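Local coordinates for protein L-lysine 6-monooxygenase involved in desferrioxamine biosynthesis (Erwinia amylovora CFBP1430, PDB 5O8P) that hydroxylates an amine nitrogen, probably that of cadaverine, in desferrioxamine biosynthesis as an FAD- and NADPH-dependent monooxygenase of the lysine/ornithine N-hydroxylase family, at residues B[96-99]-B[100-104]. Sequence-based numbering, arbitrary orientation.
Sequences FFLM and RKEYN. With FAD (flavin-adenine dinucleotide), chain C.
A water bridges Met99 N and the Glu102 carboxylate across the start of the helix. The water accepts from Met99 N at 2.7 Å and donates to Glu102 OE1. Because Met99 is the N-cap and Glu102 sits three positions further on, the bridge amounts to a water-mediated version of one half of a capping box. The Glu102 chain, with CG anti to the backbone N (chi1 -171°) and extended beyond it, carries the carboxylate back alongside the start of the helix to the water. Its OE2 forms a salt bridge with Lys86, and OE1 is also hydrogen-bonded to Tyr287 OH of the second subunit, giving the carboxylate three partners with the water.

The weakly bonded strand 97-99 runs straight into helix 100-113, the axes of segments 97-99 and 100-104 lying 83° apart in direction. Met99 O accepts a helical bond from Tyr103 N (3.0 Å, 159° at the hydrogen), and Asn104 N follows to Arg100 O at 3.0 Å. Leu98 reaches toward the helix with both methyls: CD1 meets the edge of the Tyr103 ring at CD1 (4.0 Å), while CD2 lies 4.2 Å from Glu102 OE1. The leucine crosses both side chains at about a right angle, and Tyr103 continues into an edge-to-face contact with Trp46, an FAD-binding residue.

Arg100, which also binds NADP(+), bends at its second torsion toward the flavin. Its NE lies 3.6 Å from C6 of FAD, and the methyl C7M sits over the centre of one guanidinium face, 4.3 Å above its plane; NH2 is held by a salt bridge to Glu206. If ionised, Glu102 near the helix N-terminus would probably favour the helix start and may polarise the bridging water, while the same turn delivers Arg100 to the flavin.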
# COMPACT_ATOMS: atom_id res chain seq x y z
N PHE B 96 0.67 -12.39 3.20
CA PHE B 96 1.77 -13.32 2.96
C PHE B 96 2.54 -13.72 4.22
O PHE B 96 3.14 -14.80 4.24
CB PHE B 96 2.74 -12.76 1.89
CG PHE B 96 2.34 -13.10 0.47
CD1 PHE B 96 2.50 -14.39 -0.04
CD2 PHE B 96 1.80 -12.14 -0.35
CE1 PHE B 96 2.11 -14.69 -1.33
CE2 PHE B 96 1.42 -12.43 -1.65
CZ PHE B 96 1.57 -13.71 -2.14
N PHE B 97 2.51 -12.89 5.25
CA PHE B 97 3.43 -13.05 6.38
C PHE B 97 2.74 -13.59 7.60
O PHE B 97 1.83 -12.94 8.16
CB PHE B 97 4.10 -11.71 6.68
CG PHE B 97 4.82 -11.15 5.51
CD1 PHE B 97 6.08 -11.62 5.18
CD2 PHE B 97 4.22 -10.21 4.69
CE1 PHE B 97 6.75 -11.12 4.08
CE2 PHE B 97 4.88 -9.71 3.58
CZ PHE B 97 6.15 -10.17 3.27
N LEU B 98 3.17 -14.79 8.01
CA LEU B 98 2.60 -15.43 9.16
C LEU B 98 3.00 -14.70 10.43
O LEU B 98 4.11 -14.16 10.53
CB LEU B 98 3.11 -16.85 9.26
CG LEU B 98 2.74 -17.86 8.18
CD1 LEU B 98 3.51 -19.16 8.41
CD2 LEU B 98 1.24 -18.09 8.20
N MET B 99 2.10 -14.69 11.41
CA MET B 99 2.44 -14.28 12.76
C MET B 99 3.44 -15.31 13.31
O MET B 99 3.27 -16.50 13.07
CB MET B 99 1.20 -14.31 13.65
CG MET B 99 -0.00 -13.47 13.23
SD MET B 99 0.35 -11.80 12.66
CE MET B 99 1.28 -11.06 14.00
N ARG B 100 4.45 -14.89 14.07
CA ARG B 100 5.37 -15.84 14.69
C ARG B 100 4.67 -16.86 15.54
O ARG B 100 5.09 -18.00 15.59
CB ARG B 100 6.40 -15.16 15.57
CG ARG B 100 7.41 -14.34 14.83
CD ARG B 100 8.84 -14.67 15.21
NE ARG B 100 9.67 -13.55 14.85
CZ ARG B 100 9.81 -12.44 15.56
NH1 ARG B 100 9.15 -12.26 16.70
NH2 ARG B 100 10.60 -11.47 15.11
N LYS B 101 3.61 -16.45 16.22
CA LYS B 101 2.84 -17.37 17.02
C LYS B 101 2.23 -18.47 16.15
O LYS B 101 2.23 -19.63 16.56
CB LYS B 101 1.76 -16.65 17.83
CG LYS B 101 0.73 -17.57 18.48
CD LYS B 101 0.10 -16.97 19.72
CE LYS B 101 0.94 -17.32 20.94
NZ LYS B 101 0.48 -16.57 22.15
N GLU B 102 1.74 -18.12 14.98
CA GLU B 102 1.14 -19.11 14.09
C GLU B 102 2.22 -20.01 13.47
O GLU B 102 2.00 -21.20 13.32
CB GLU B 102 0.29 -18.43 13.03
CG GLU B 102 -0.54 -19.41 12.20
CD GLU B 102 -1.79 -18.78 11.61
OE1 GLU B 102 -1.75 -17.64 11.10
OE2 GLU B 102 -2.84 -19.47 11.64
N TYR B 103 3.38 -19.46 13.13
CA TYR B 103 4.44 -20.26 12.54
C TYR B 103 4.89 -21.29 13.54
O TYR B 103 5.14 -22.45 13.19
CB TYR B 103 5.63 -19.40 12.14
CG TYR B 103 6.81 -20.16 11.56
CD1 TYR B 103 6.77 -20.66 10.26
CD2 TYR B 103 7.96 -20.34 12.28
CE1 TYR B 103 7.86 -21.33 9.72
CE2 TYR B 103 9.06 -21.01 11.75
CZ TYR B 103 9.00 -21.50 10.47
OH TYR B 103 10.09 -22.17 9.96
N ASN B 104 4.96 -20.87 14.80
CA ASN B 104 5.36 -21.75 15.89
C ASN B 104 4.34 -22.85 16.07
O ASN B 104 4.72 -24.01 16.18
CB ASN B 104 5.55 -20.96 17.19
CG ASN B 104 6.19 -21.77 18.30
OD1 ASN B 104 7.24 -22.40 18.09
ND2 ASN B 104 5.58 -21.77 19.48
PA FAD C . 17.44 -23.32 16.17
O1A FAD C . 16.17 -22.83 16.83
O2A FAD C . 18.77 -22.77 16.62
O5B FAD C . 17.42 -24.93 16.35
C5B FAD C . 18.48 -25.64 16.99
C4B FAD C . 17.98 -26.80 17.85
O4B FAD C . 19.07 -27.71 18.09
C3B FAD C . 17.49 -26.34 19.22
O3B FAD C . 16.23 -26.96 19.49
C2B FAD C . 18.61 -26.76 20.18
O2B FAD C . 18.15 -27.09 21.50
C1B FAD C . 19.18 -27.98 19.49
N9A FAD C . 20.56 -28.38 19.90
C8A FAD C . 21.67 -27.63 19.97
N7A FAD C . 22.73 -28.38 20.39
C5A FAD C . 22.29 -29.64 20.58
C6A FAD C . 22.86 -30.95 21.02
N6A FAD C . 24.17 -31.06 21.35
N1A FAD C . 22.03 -32.02 21.08
C2A FAD C . 20.72 -31.93 20.77
N3A FAD C . 20.14 -30.78 20.37
C4A FAD C . 20.85 -29.63 20.26
N1 FAD C . 14.60 -16.00 9.57
C2 FAD C . 13.68 -15.86 8.58
O2 FAD C . 13.99 -16.25 7.43
N3 FAD C . 12.46 -15.32 8.79
C4 FAD C . 12.07 -14.89 10.01
O4 FAD C . 10.94 -14.39 10.18
C4X FAD C . 13.02 -15.00 11.15
N5 FAD C . 12.69 -14.58 12.39
C5X FAD C . 13.58 -14.70 13.41
C6 FAD C . 13.19 -14.25 14.67
C7 FAD C . 14.04 -14.34 15.76
C7M FAD C . 13.60 -13.85 17.11
C8 FAD C . 15.40 -14.93 15.57
C8M FAD C . 16.34 -15.04 16.74
C9 FAD C . 15.80 -15.38 14.31
C9A FAD C . 14.95 -15.30 13.20
N10 FAD C . 15.31 -15.75 11.89
C10 FAD C . 14.35 -15.60 10.85
C1' FAD C . 16.63 -16.36 11.55
C2' FAD C . 16.60 -17.91 11.61
O2' FAD C . 15.44 -18.41 10.92
C3' FAD C . 16.63 -18.48 13.04
O3' FAD C . 17.84 -18.08 13.71
C4' FAD C . 16.54 -20.01 13.09
O4' FAD C . 15.99 -20.42 14.34
C5' FAD C . 17.90 -20.69 12.90
O5' FAD C . 17.69 -22.03 12.43
P FAD C . 18.20 -23.28 13.28
O1P FAD C . 17.77 -24.54 12.57
O2P FAD C . 19.66 -23.00 13.50
O3P FAD C . 17.24 -23.04 14.58
O HOH W 1 -0.33 -15.61 10.73